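Glycosyl hydrolase, family 38 (Enterococcus faecalis, PDB 5KBP) probably hydrolyses alpha-mannosidic linkages and probably binds carbohydrate and a metal ion. Local coordinates at residues N708-Q713 / E737-A742; W293-N298 / D704-P709; R675-T680 / T745-L750; E685-D690 / A717-H722. All coordinates share one frame; numbering follows the deposited sequence.

Contacts 1, 3 and 4 lie in the family's C-terminal beta region, whereas contact 2 ties that region to the loop leading into helix 304-332. Contacts 1 and 3 share one antiparallel sheet, in which strand 737-740 neighbours strand 745-753; Glu739 OE2 meets Arg675 NH2 at 2.8 Å in a salt bridge. Contact 4 belongs to a second sheet packed on the first: Tyr738 OH lies 2.8 Å from His687 NE2. Contact 1 continues contact 2 along the chain, their centres about 9 Å apart. All four lie away from the calcium-binding residues Phe253 and Tyr256, but the Glu688 side chain of contact 4 is about 5 Å from a bound sulfate ion, probably from the crystallisation liquor.

Contact 1. Residues N708-Q713 / E737-A742; sequences NPTNPQ and EYEVLA
Glu739 OE1 accepts the backbone N-H of Asn711 at 2.8 Å, and the same residue's OE2 forms a salt bridge with Arg675, so the carboxylate joins the incoming loop to the antiparallel sheet of strands 737-740 and 672-679. The N-H reaches OE1 from well above the carboxylate plane, 57° out of it. Glu739 can span the gap because its side chain is extended, with CG anti to the backbone N (chi1 176°); its CG packs near the Asn711 carbonyl oxygen, and OE1 also lies against Thr710 CA. Beyond this link the loop becomes an edge strand: Gln713 and Tyr738 form an antiparallel hydrogen-bonded pair, with Gln713 N to Tyr738 O at 3.0 Å and almost straight, and Tyr738 N to Gln713 O at 3.3 Å. Gln713 CB rests 3.5 Å from Tyr738 CZ, while the amide and ring planes stand 53° apart. The phenol oxygen itself is held by His687 and Arg698. Before Asn711 the loop is shaped by an Asx turn, in which Asn708 OD1 receives Thr710 N at 2.8 Å. Thr710 OG1 bonds to that same oxygen, also at 2.8 Å, and both donors approach from one face of the amide plane.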
loop_
_atom_site.group_PDB
_atom_site.type_symbol
_atom_site.label_atom_id
_atom_site.label_comp_id
_atom_site.label_asym_id
_atom_site.label_seq_id
_atom_site.Cartn_x
_atom_site.Cartn_y
_atom_site.Cartn_z
ATOM N N ASN A 708 -7.192 16.360 34.180
ATOM C CA ASN A 708 -7.306 14.986 33.704
ATOM C C ASN A 708 -6.914 14.022 34.820
ATOM O O ASN A 708 -5.843 14.180 35.417
ATOM C CB ASN A 708 -6.411 14.788 32.479
ATOM C CG ASN A 708 -6.712 13.506 31.721
ATOM O OD1 ASN A 708 -6.937 12.451 32.313
ATOM N ND2 ASN A 708 -6.704 13.593 30.396
ATOM N N PRO A 709 -7.745 13.023 35.136
ATOM C CA PRO A 709 -7.365 12.051 36.175
ATOM C C PRO A 709 -6.184 11.174 35.792
ATOM O O PRO A 709 -5.644 10.482 36.665
ATOM C CB PRO A 709 -8.640 11.217 36.359
ATOM C CG PRO A 709 -9.363 11.352 35.055
ATOM C CD PRO A 709 -9.087 12.752 34.592
ATOM N N THR A 710 -5.771 11.175 34.528
ATOM C CA THR A 710 -4.595 10.446 34.084
ATOM C C THR A 710 -3.541 11.428 33.593
ATOM O O THR A 710 -3.831 12.590 33.294
ATOM C CB THR A 710 -4.935 9.448 32.966
ATOM O OG1 THR A 710 -5.416 10.158 31.818
ATOM C CG2 THR A 710 -5.997 8.463 33.432
ATOM N N ASN A 711 -2.304 10.945 33.512
ATOM C CA ASN A 711 -1.172 11.729 33.021
ATOM C C ASN A 711 -0.377 10.882 32.034
ATOM O O ASN A 711 0.730 10.422 32.339
ATOM C CB ASN A 711 -0.293 12.203 34.180
ATOM C CG ASN A 711 0.826 13.119 33.729
ATOM O OD1 ASN A 711 0.732 13.768 32.686
ATOM N ND2 ASN A 711 1.895 13.180 34.514
ATOM N N PRO A 712 -0.918 10.654 30.837
ATOM C CA PRO A 712 -0.194 9.841 29.850
ATOM C C PRO A 712 0.972 10.616 29.254
ATOM O O PRO A 712 0.819 11.758 28.815
ATOM C CB PRO A 712 -1.263 9.525 28.798
ATOM C CG PRO A 712 -2.209 10.672 28.884
ATOM C CD PRO A 712 -2.231 11.095 30.332
ATOM N N GLN A 713 2.142 9.985 29.241
ATOM C CA GLN A 713 3.362 10.594 28.739
ATOM C C GLN A 713 3.929 9.769 27.592
ATOM O O GLN A 713 3.654 8.572 27.462
ATOM C CB GLN A 713 4.411 10.728 29.851
ATOM C CG GLN A 713 4.033 11.696 30.954
ATOM C CD GLN A 713 4.072 13.140 30.497
ATOM O OE1 GLN A 713 4.755 13.481 29.531
ATOM N NE2 GLN A 713 3.338 13.999 31.193
ATOM N N GLU A 737 3.307 4.657 25.015
ATOM C CA GLU A 737 2.506 5.337 26.025
ATOM C C GLU A 737 2.740 4.688 27.381
ATOM O O GLU A 737 2.669 3.460 27.507
ATOM C CB GLU A 737 1.014 5.302 25.686
ATOM C CG GLU A 737 0.175 6.185 26.601
ATOM C CD GLU A 737 -1.311 5.946 26.449
ATOM O OE1 GLU A 737 -1.870 5.145 27.227
ATOM O OE2 GLU A 737 -1.921 6.555 25.548
ATOM N N TYR A 738 3.009 5.513 28.391
ATOM C CA TYR A 738 3.197 5.037 29.752
ATOM C C TYR A 738 2.581 6.039 30.716
ATOM O O TYR A 738 2.223 7.161 30.343
ATOM C CB TYR A 738 4.681 4.826 30.082
ATOM C CG TYR A 738 5.430 6.109 30.367
ATOM C CD1 TYR A 738 5.942 6.879 29.333
ATOM C CD2 TYR A 738 5.625 6.551 31.671
ATOM C CE1 TYR A 738 6.628 8.050 29.586
ATOM C CE2 TYR A 738 6.306 7.724 31.933
ATOM C CZ TYR A 738 6.806 8.469 30.886
ATOM O OH TYR A 738 7.486 9.636 31.141
ATOM N N GLU A 739 2.468 5.623 31.974
ATOM C CA GLU A 739 2.011 6.500 33.042
ATOM C C GLU A 739 2.607 6.020 34.355
ATOM O O GLU A 739 2.581 4.821 34.648
ATOM C CB GLU A 739 0.480 6.529 33.130
ATOM C CG GLU A 739 -0.051 7.364 34.286
ATOM C CD GLU A 739 -1.563 7.467 34.290
ATOM O OE1 GLU A 739 -2.089 8.456 34.840
ATOM O OE2 GLU A 739 -2.225 6.561 33.743
ATOM N N VAL A 740 3.146 6.950 35.132
ATOM C CA VAL A 740 3.688 6.659 36.454
ATOM C C VAL A 740 2.596 6.974 37.467
ATOM O O VAL A 740 2.249 8.141 37.679
ATOM C CB VAL A 740 4.965 7.460 36.734
ATOM C CG1 VAL A 740 5.555 7.062 38.077
ATOM C CG2 VAL A 740 5.974 7.249 35.616
ATOM N N LEU A 741 2.049 5.936 38.091
ATOM C CA LEU A 741 0.928 6.111 39.000
ATOM C C LEU A 741 1.396 6.724 40.320
ATOM O O LEU A 741 2.594 6.863 40.589
ATOM C CB LEU A 741 0.219 4.778 39.235
ATOM C CG LEU A 741 -0.967 4.448 38.320
ATOM C CD1 LEU A 741 -0.645 4.700 36.851
ATOM C CD2 LEU A 741 -1.410 3.008 38.522
ATOM N N ALA A 742 0.419 7.091 41.155
ATOM C CA ALA A 742 0.712 7.846 42.370
ATOM C C ALA A 742 1.551 7.048 43.362
ATOM O O ALA A 742 2.335 7.635 44.116
ATOM C CB ALA A 742 -0.589 8.306 43.029
#

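Contact 2. Residues W293-N298 / D704-P709; sequences WYTLAN and DTWENP
Trp293 lays one face of its indole over the backbone of Asn708, and this is where the contact is tight. Its CB points away, but CG, beside the backbone N (chi1 -68°), turns the indole back to the 704-709 loop. Asn708 CA stands 3.9 Å from the centroid of the Trp293 six-membered ring, a CH-pi contact. The Asn708 amide stacks on that ring, the planes 22° apart, with Asn708 ND2 3.7 Å from Trp293 CE3; ND2 donates to Gly292 O and OD1 is held by Thr710, so bonds at both ends fix the amide's rotation. Trp293 CH2 meets Pro709 CD at 3.4 Å, and Trp293 CZ2 lies 3.3 Å from Glu707 O. On the solvent side, Glu707 CB packs closely on Trp293 NE1, at 3.3 Å, but the polar bond is weak: the exposed Glu707 OE1, in the ring plane, accepts from NE1 at 3.4 Å. Elsewhere lies a loose, buried margin, where Thr295 OG1, 4.0 Å from Trp706 CH2, has no polar partner in the model. The contact thus joins two loops, one running from strand 280-282 to helix 304-332, the other linking strands 695-699 and 713-714.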
loop_
_atom_site.group_PDB
_atom_site.type_symbol
_atom_site.label_atom_id
_atom_site.label_comp_id
_atom_site.label_asym_id
_atom_site.label_seq_id
_atom_site.Cartn_x
_atom_site.Cartn_y
_atom_site.Cartn_z
ATOM N N TRP A 293 -6.667 17.864 29.289
ATOM C CA TRP A 293 -7.679 17.152 28.521
ATOM C C TRP A 293 -7.359 17.064 27.038
ATOM O O TRP A 293 -7.848 16.146 26.370
ATOM C CB TRP A 293 -9.049 17.817 28.693
ATOM C CG TRP A 293 -9.608 17.687 30.072
ATOM C CD1 TRP A 293 -9.800 18.690 30.977
ATOM C CD2 TRP A 293 -10.052 16.482 30.704
ATOM N NE1 TRP A 293 -10.340 18.183 32.135
ATOM C CE2 TRP A 293 -10.503 16.829 31.993
ATOM C CE3 TRP A 293 -10.113 15.144 30.306
ATOM C CZ2 TRP A 293 -11.007 15.886 32.885
ATOM C CZ3 TRP A 293 -10.611 14.211 31.191
ATOM C CH2 TRP A 293 -11.055 14.586 32.465
ATOM N N TYR A 294 -6.562 17.985 26.506
ATOM C CA TYR A 294 -6.287 18.033 25.076
ATOM C C TYR A 294 -4.790 18.074 24.809
ATOM O O TYR A 294 -4.312 18.804 23.936
ATOM C CB TYR A 294 -6.995 19.219 24.428
ATOM C CG TYR A 294 -8.493 19.165 24.614
ATOM C CD1 TYR A 294 -9.288 18.392 23.777
ATOM C CD2 TYR A 294 -9.111 19.869 25.638
ATOM C CE1 TYR A 294 -10.658 18.331 23.950
ATOM C CE2 TYR A 294 -10.479 19.814 25.818
ATOM C CZ TYR A 294 -11.248 19.043 24.971
ATOM O OH TYR A 294 -12.611 18.986 25.146
ATOM N N THR A 295 -4.025 17.280 25.563
ATOM C CA THR A 295 -2.620 17.066 25.234
ATOM C C THR A 295 -2.474 16.233 23.967
ATOM O O THR A 295 -1.491 16.386 23.231
ATOM C CB THR A 295 -1.908 16.381 26.405
ATOM O OG1 THR A 295 -2.065 17.170 27.591
ATOM C CG2 THR A 295 -0.421 16.209 26.120
ATOM N N LEU A 296 -3.452 15.367 23.692
ATOM C CA LEU A 296 -3.410 14.385 22.610
ATOM C C LEU A 296 -2.270 13.390 22.793
ATOM O O LEU A 296 -1.800 12.791 21.822
ATOM C CB LEU A 296 -3.323 15.062 21.235
ATOM C CG LEU A 296 -4.356 16.165 20.996
ATOM C CD1 LEU A 296 -4.247 16.715 19.583
ATOM C CD2 LEU A 296 -5.765 15.659 21.273
ATOM N N ALA A 297 -1.825 13.197 24.037
ATOM C CA ALA A 297 -0.731 12.267 24.299
ATOM C C ALA A 297 -1.155 10.821 24.087
ATOM O O ALA A 297 -0.304 9.962 23.827
ATOM C CB ALA A 297 -0.206 12.453 25.721
ATOM N N ASN A 298 -2.454 10.529 24.191
ATOM C CA ASN A 298 -2.945 9.170 23.985
ATOM C C ASN A 298 -2.839 8.710 22.537
ATOM O O ASN A 298 -3.191 7.562 22.246
ATOM C CB ASN A 298 -4.392 9.057 24.467
ATOM C CG ASN A 298 -4.513 9.197 25.968
ATOM O OD1 ASN A 298 -5.261 10.036 26.468
ATOM N ND2 ASN A 298 -3.764 8.379 26.699
ATOM N N ASP A 704 -1.357 22.429 38.891
ATOM C CA ASP A 704 -2.598 22.875 39.517
ATOM C C ASP A 704 -3.727 23.023 38.504
ATOM O O ASP A 704 -4.871 22.658 38.791
ATOM C CB ASP A 704 -2.366 24.195 40.253
ATOM C CG ASP A 704 -1.193 24.127 41.212
ATOM O OD1 ASP A 704 -0.164 23.519 40.849
ATOM O OD2 ASP A 704 -1.301 24.678 42.328
ATOM N N THR A 705 -3.427 23.560 37.318
ATOM C CA THR A 705 -4.448 23.721 36.287
ATOM C C THR A 705 -4.935 22.384 35.746
ATOM O O THR A 705 -6.010 22.323 35.138
ATOM C CB THR A 705 -3.903 24.569 35.135
ATOM O OG1 THR A 705 -3.044 25.591 35.655
ATOM C CG2 THR A 705 -5.041 25.222 34.361
ATOM N N TRP A 706 -4.178 21.314 35.971
ATOM C CA TRP A 706 -4.474 20.020 35.374
ATOM C C TRP A 706 -5.733 19.413 35.983
ATOM O O TRP A 706 -5.908 19.411 37.205
ATOM C CB TRP A 706 -3.277 19.095 35.576
ATOM C CG TRP A 706 -3.325 17.803 34.833
ATOM C CD1 TRP A 706 -4.042 16.692 35.165
ATOM C CD2 TRP A 706 -2.593 17.470 33.647
ATOM N NE1 TRP A 706 -3.814 15.693 34.250
ATOM C CE2 TRP A 706 -2.928 16.146 33.308
ATOM C CE3 TRP A 706 -1.694 18.168 32.835
ATOM C CZ2 TRP A 706 -2.396 15.503 32.192
ATOM C CZ3 TRP A 706 -1.165 17.529 31.728
ATOM C CH2 TRP A 706 -1.519 16.211 31.417
ATOM N N GLU A 707 -6.610 18.890 35.122
ATOM C CA GLU A 707 -7.859 18.280 35.555
ATOM C C GLU A 707 -8.044 16.848 35.074
ATOM O O GLU A 707 -8.982 16.181 35.524
ATOM C CB GLU A 707 -9.056 19.121 35.080
ATOM C CG GLU A 707 -9.003 20.578 35.510
ATOM C CD GLU A 707 -10.064 21.423 34.834
ATOM O OE1 GLU A 707 -10.910 20.853 34.113
ATOM O OE2 GLU A 707 -10.051 22.658 35.020
ATOM N N ASN A 708 -7.192 16.360 34.180
ATOM C CA ASN A 708 -7.306 14.986 33.704
ATOM C C ASN A 708 -6.914 14.022 34.820
ATOM O O ASN A 708 -5.843 14.180 35.417
ATOM C CB ASN A 708 -6.411 14.788 32.479
ATOM C CG ASN A 708 -6.712 13.506 31.721
ATOM O OD1 ASN A 708 -6.937 12.451 32.313
ATOM N ND2 ASN A 708 -6.704 13.593 30.396
ATOM N N PRO A 709 -7.745 13.023 35.136
ATOM C CA PRO A 709 -7.365 12.051 36.175
ATOM C C PRO A 709 -6.184 11.174 35.792
ATOM O O PRO A 709 -5.644 10.482 36.665
ATOM C CB PRO A 709 -8.640 11.217 36.359
ATOM C CG PRO A 709 -9.363 11.352 35.055
ATOM C CD PRO A 709 -9.087 12.752 34.592
#

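Contact 3. Residues R675-T680 / T745-L750; sequences RVLFPT and TIAVTL
Val676 and Val748 face each other as a hydrogen-bonded pair of two antiparallel strands, within a ladder in the large beta-sheet of the C-terminal region. The segment axes run at 162° and approach to 4.3 Å.

Backbone bonds come first. Val676 N gives to Val748 O at 2.9 Å and Val748 N returns to Val676 O at 3.0 Å. The Phe678 and Ile746 pair repeats the pattern: Phe678 N to Ile746 O is short, 2.7 Å, but bent to 137° at the hydrogen. Between these pairs, Ala747 CA approaches Val676 O at 3.4 Å, a CA-H...O contact.

Apolar contacts divide over the two faces. On the face of Val676, Phe678, Ile746 and Val748, Val676 CG1 reaches Leu750 CD2 at 3.8 Å; this Val676 methyl sits between the backbone N and the carbonyl carbon (chi1 56°), directed at the partner strand. Strands 727-732 and 772-783 pack over that face. Near its end the Thr680 and Ile746 side chains cross at about a right angle, Thr680 CG2 touching Ile746 CG1. On the other face Leu677 touches the Thr745 methyl and Ala747 CB.

Arg675 lies on this second face. It is buried, and its NH1 forms a salt bridge with Glu563, which, with Glu739 on NH2, probably balances its charge. Its chain bends at chi2 and chi3 to bring the guanidinium over the partner strand. Ala747 CB lies against one guanidinium face, toward its rim, 3.3 Å from Arg675 NH2.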
loop_
_atom_site.group_PDB
_atom_site.type_symbol
_atom_site.label_atom_id
_atom_site.label_comp_id
_atom_site.label_asym_id
_atom_site.label_seq_id
_atom_site.Cartn_x
_atom_site.Cartn_y
_atom_site.Cartn_z
ATOM N N ARG A 675 -3.053 -2.577 29.721
ATOM C CA ARG A 675 -1.743 -2.132 30.170
ATOM C C ARG A 675 -1.108 -3.208 31.040
ATOM O O ARG A 675 -1.775 -4.133 31.512
ATOM C CB ARG A 675 -1.828 -0.817 30.962
ATOM C CG ARG A 675 -2.872 0.162 30.456
ATOM C CD ARG A 675 -3.437 0.981 31.605
ATOM N NE ARG A 675 -2.588 2.115 31.960
ATOM C CZ ARG A 675 -2.713 2.813 33.086
ATOM N NH1 ARG A 675 -3.642 2.483 33.973
ATOM N NH2 ARG A 675 -1.904 3.834 33.330
ATOM N N VAL A 676 0.199 -3.071 31.247
ATOM C CA VAL A 676 0.959 -3.922 32.153
ATOM C C VAL A 676 1.552 -3.038 33.242
ATOM O O VAL A 676 2.033 -1.933 32.966
ATOM C CB VAL A 676 2.056 -4.718 31.410
ATOM C CG1 VAL A 676 2.988 -3.785 30.646
ATOM C CG2 VAL A 676 2.835 -5.597 32.380
ATOM N N LEU A 677 1.499 -3.515 34.483
ATOM C CA LEU A 677 1.847 -2.715 35.649
ATOM C C LEU A 677 3.156 -3.198 36.260
ATOM O O LEU A 677 3.434 -4.401 36.290
ATOM C CB LEU A 677 0.731 -2.767 36.697
ATOM C CG LEU A 677 -0.380 -1.713 36.634
ATOM C CD1 LEU A 677 -0.963 -1.584 35.233
ATOM C CD2 LEU A 677 -1.475 -2.039 37.640
ATOM N N PHE A 678 3.953 -2.250 36.751
ATOM C CA PHE A 678 5.217 -2.550 37.422
ATOM C C PHE A 678 5.340 -1.675 38.660
ATOM O O PHE A 678 5.914 -0.579 38.610
ATOM C CB PHE A 678 6.411 -2.336 36.492
ATOM C CG PHE A 678 6.466 -3.293 35.341
ATOM C CD1 PHE A 678 6.980 -4.569 35.508
ATOM C CD2 PHE A 678 6.014 -2.916 34.088
ATOM C CE1 PHE A 678 7.036 -5.453 34.449
ATOM C CE2 PHE A 678 6.068 -3.795 33.024
ATOM C CZ PHE A 678 6.579 -5.066 33.206
ATOM N N PRO A 679 4.804 -2.123 39.794
ATOM C CA PRO A 679 4.952 -1.353 41.039
ATOM C C PRO A 679 6.409 -1.287 41.471
ATOM O O PRO A 679 7.031 -2.305 41.785
ATOM C CB PRO A 679 4.094 -2.136 42.041
ATOM C CG PRO A 679 3.143 -2.923 41.202
ATOM C CD PRO A 679 3.911 -3.281 39.966
ATOM N N THR A 680 6.954 -0.069 41.488
ATOM C CA THR A 680 8.339 0.130 41.895
ATOM C C THR A 680 8.509 0.153 43.408
ATOM O O THR A 680 9.603 -0.146 43.900
ATOM C CB THR A 680 8.887 1.432 41.304
ATOM O OG1 THR A 680 8.151 2.546 41.828
ATOM C CG2 THR A 680 8.768 1.421 39.786
ATOM N N THR A 745 3.839 3.138 40.614
ATOM C CA THR A 745 3.652 2.054 39.658
ATOM C C THR A 745 3.859 2.561 38.238
ATOM O O THR A 745 3.207 3.519 37.810
ATOM C CB THR A 745 2.259 1.453 39.806
ATOM O OG1 THR A 745 2.139 0.836 41.094
ATOM C CG2 THR A 745 2.010 0.414 38.719
ATOM N N ILE A 746 4.769 1.921 37.510
ATOM C CA ILE A 746 4.943 2.197 36.089
ATOM C C ILE A 746 3.935 1.357 35.316
ATOM O O ILE A 746 3.952 0.124 35.394
ATOM C CB ILE A 746 6.376 1.895 35.632
ATOM C CG1 ILE A 746 7.383 2.679 36.474
ATOM C CG2 ILE A 746 6.539 2.231 34.161
ATOM C CD1 ILE A 746 8.822 2.406 36.101
ATOM N N ALA A 747 3.055 2.020 34.576
ATOM C CA ALA A 747 2.038 1.355 33.771
ATOM C C ALA A 747 2.338 1.628 32.304
ATOM O O ALA A 747 2.243 2.773 31.848
ATOM C CB ALA A 747 0.639 1.836 34.148
ATOM N N VAL A 748 2.707 0.582 31.569
ATOM C CA VAL A 748 2.976 0.678 30.140
ATOM C C VAL A 748 1.740 0.213 29.387
ATOM O O VAL A 748 1.251 -0.903 29.608
ATOM C CB VAL A 748 4.209 -0.152 29.743
ATOM C CG1 VAL A 748 4.386 -0.144 28.231
ATOM C CG2 VAL A 748 5.457 0.382 30.433
ATOM N N THR A 749 1.231 1.065 28.501
ATOM C CA THR A 749 0.050 0.731 27.715
ATOM C C THR A 749 0.439 -0.204 26.579
ATOM O O THR A 749 1.316 0.121 25.770
ATOM C CB THR A 749 -0.604 1.995 27.163
ATOM O OG1 THR A 749 -0.993 2.844 28.248
ATOM C CG2 THR A 749 -1.831 1.638 26.334
ATOM N N LEU A 750 -0.218 -1.359 26.514
ATOM C CA LEU A 750 0.064 -2.331 25.466
ATOM C C LEU A 750 -0.757 -2.068 24.208
ATOM O O LEU A 750 -0.215 -2.060 23.098
ATOM C CB LEU A 750 -0.199 -3.748 25.983
ATOM C CG LEU A 750 0.610 -4.185 27.206
ATOM C CD1 LEU A 750 0.252 -5.609 27.600
ATOM C CD2 LEU A 750 2.100 -4.056 26.938
#

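Contact 4. Residues E685-D690 / A717-H722; sequences ETHEAD and AFVNVH
Phe718 has Asp690 CB over the centre of one face of its ring, 3.5 Å from the centroid, a CH-pi contact. The Asp690 carboxylate continues nearly parallel to that ring, the planes 12° apart. Tyr793 stacks with Phe718, and Tyr797 meets it obliquely. The His722 ring is approached differently: the Glu688 carboxylate comes to its edge, at 81° to the ring, with Glu688 OE2 3.7 Å from His722 CE1. His722 ND1 donates to Asn720 OD1 at 2.7 Å.

These groups sit on adjacent antiparallel strands of the sheet that holds strands 686-690 and 718-722. Glu688 and Asn720 form a hydrogen-bonded pair, Glu688 N to Asn720 O at 3.0 Å and Asn720 N to Glu688 O at 2.7 Å; Asp690 N continues the ladder to Phe718 O. Ala689 and Val719 lie on the opposite face, where Tyr738 of strand 737-740 packs against both.

Asp690 CG is anti to the backbone N (chi1 -170°), which brings OD2 past the strand end to accept Ala717 N at 3.1 Å through its anti lone pair. Its OD1 bonds to Tyr797, while Glu688 reaches Tyr793 and Arg789. Both acids are therefore tied to helix 789-799; the buried Asp690 carboxylate, gripped by two donors, is probably stabilised as an anion, and Arg789 would offset the charge of Glu688.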
loop_
_atom_site.group_PDB
_atom_site.type_symbol
_atom_site.label_atom_id
_atom_site.label_comp_id
_atom_site.label_asym_id
_atom_site.label_seq_id
_atom_site.Cartn_x
_atom_site.Cartn_y
_atom_site.Cartn_z
ATOM N N GLU A 685 9.521 12.311 43.571
ATOM C CA GLU A 685 9.037 13.556 42.990
ATOM C C GLU A 685 9.083 13.529 41.470
ATOM O O GLU A 685 8.223 14.130 40.817
ATOM C CB GLU A 685 9.854 14.737 43.517
ATOM N N THR A 686 10.063 12.838 40.891
ATOM C CA THR A 686 10.258 12.838 39.450
ATOM C C THR A 686 10.522 11.423 38.958
ATOM O O THR A 686 10.840 10.518 39.733
ATOM C CB THR A 686 11.426 13.746 39.033
ATOM O OG1 THR A 686 12.604 13.374 39.758
ATOM C CG2 THR A 686 11.101 15.210 39.304
ATOM N N HIS A 687 10.379 11.248 37.645
ATOM C CA HIS A 687 10.766 10.026 36.957
ATOM C C HIS A 687 11.475 10.413 35.667
ATOM O O HIS A 687 11.477 11.577 35.259
ATOM C CB HIS A 687 9.556 9.123 36.674
ATOM C CG HIS A 687 8.603 9.686 35.666
ATOM N ND1 HIS A 687 7.550 10.505 36.012
ATOM C CD2 HIS A 687 8.541 9.543 34.320
ATOM C CE1 HIS A 687 6.882 10.845 34.924
ATOM N NE2 HIS A 687 7.463 10.274 33.884
ATOM N N GLU A 688 12.087 9.425 35.019
ATOM C CA GLU A 688 12.833 9.653 33.793
ATOM C C GLU A 688 12.285 8.781 32.672
ATOM O O GLU A 688 11.753 7.693 32.912
ATOM C CB GLU A 688 14.327 9.377 33.990
ATOM C CG GLU A 688 15.007 10.340 34.950
ATOM C CD GLU A 688 16.497 10.100 35.056
ATOM O OE1 GLU A 688 16.997 9.167 34.394
ATOM O OE2 GLU A 688 17.170 10.845 35.800
ATOM N N ALA A 689 12.419 9.274 31.443
ATOM C CA ALA A 689 11.927 8.564 30.274
ATOM C C ALA A 689 12.815 8.884 29.082
ATOM O O ALA A 689 13.369 9.983 28.976
ATOM C CB ALA A 689 10.472 8.930 29.960
ATOM N N ASP A 690 12.945 7.908 28.187
ATOM C CA ASP A 690 13.725 8.106 26.975
ATOM C C ASP A 690 12.959 8.991 26.001
ATOM O O ASP A 690 11.811 8.701 25.654
ATOM C CB ASP A 690 14.047 6.761 26.325
ATOM C CG ASP A 690 15.063 6.884 25.207
ATOM O OD1 ASP A 690 16.001 7.695 25.343
ATOM O OD2 ASP A 690 14.926 6.170 24.193
ATOM N N ALA A 717 12.382 4.410 24.259
ATOM C CA ALA A 717 12.896 3.071 24.509
ATOM C C ALA A 717 12.674 2.582 25.933
ATOM O O ALA A 717 12.625 1.367 26.149
ATOM C CB ALA A 717 14.394 3.010 24.188
ATOM N N PHE A 718 12.530 3.477 26.909
ATOM C CA PHE A 718 12.445 3.041 28.298
ATOM C C PHE A 718 11.815 4.130 29.157
ATOM O O PHE A 718 11.611 5.265 28.720
ATOM C CB PHE A 718 13.826 2.663 28.843
ATOM C CG PHE A 718 14.844 3.764 28.734
ATOM C CD1 PHE A 718 14.921 4.753 29.702
ATOM C CD2 PHE A 718 15.727 3.810 27.667
ATOM C CE1 PHE A 718 15.852 5.769 29.605
ATOM C CE2 PHE A 718 16.663 4.822 27.567
ATOM C CZ PHE A 718 16.724 5.803 28.538
ATOM N N VAL A 719 11.518 3.755 30.400
ATOM C CA VAL A 719 11.085 4.669 31.451
ATOM C C VAL A 719 11.653 4.151 32.768
ATOM O O VAL A 719 11.715 2.937 32.990
ATOM C CB VAL A 719 9.546 4.793 31.505
ATOM C CG1 VAL A 719 8.900 3.425 31.646
ATOM C CG2 VAL A 719 9.122 5.702 32.644
ATOM N N ASN A 720 12.083 5.067 33.635
ATOM C CA ASN A 720 12.803 4.701 34.847
ATOM C C ASN A 720 12.231 5.421 36.060
ATOM O O ASN A 720 11.795 6.571 35.965
ATOM C CB ASN A 720 14.298 5.020 34.710
ATOM C CG ASN A 720 15.070 4.773 35.991
ATOM O OD1 ASN A 720 15.228 5.673 36.817
ATOM N ND2 ASN A 720 15.554 3.549 36.165
ATOM N N VAL A 721 12.242 4.729 37.198
ATOM C CA VAL A 721 11.882 5.291 38.494
ATOM C C VAL A 721 12.939 4.847 39.494
ATOM O O VAL A 721 13.215 3.649 39.615
ATOM C CB VAL A 721 10.481 4.839 38.950
ATOM C CG1 VAL A 721 10.280 5.134 40.428
ATOM C CG2 VAL A 721 9.403 5.519 38.118
ATOM N N HIS A 722 13.535 5.803 40.202
ATOM C CA HIS A 722 14.624 5.478 41.109
ATOM C C HIS A 722 14.705 6.510 42.223
ATOM O O HIS A 722 14.270 7.654 42.074
ATOM C CB HIS A 722 15.966 5.403 40.369
ATOM C CG HIS A 722 16.489 6.734 39.926
ATOM N ND1 HIS A 722 16.162 7.298 38.712
ATOM C CD2 HIS A 722 17.320 7.613 40.537
ATOM C CE1 HIS A 722 16.766 8.467 38.593
ATOM N NE2 HIS A 722 17.475 8.682 39.687
#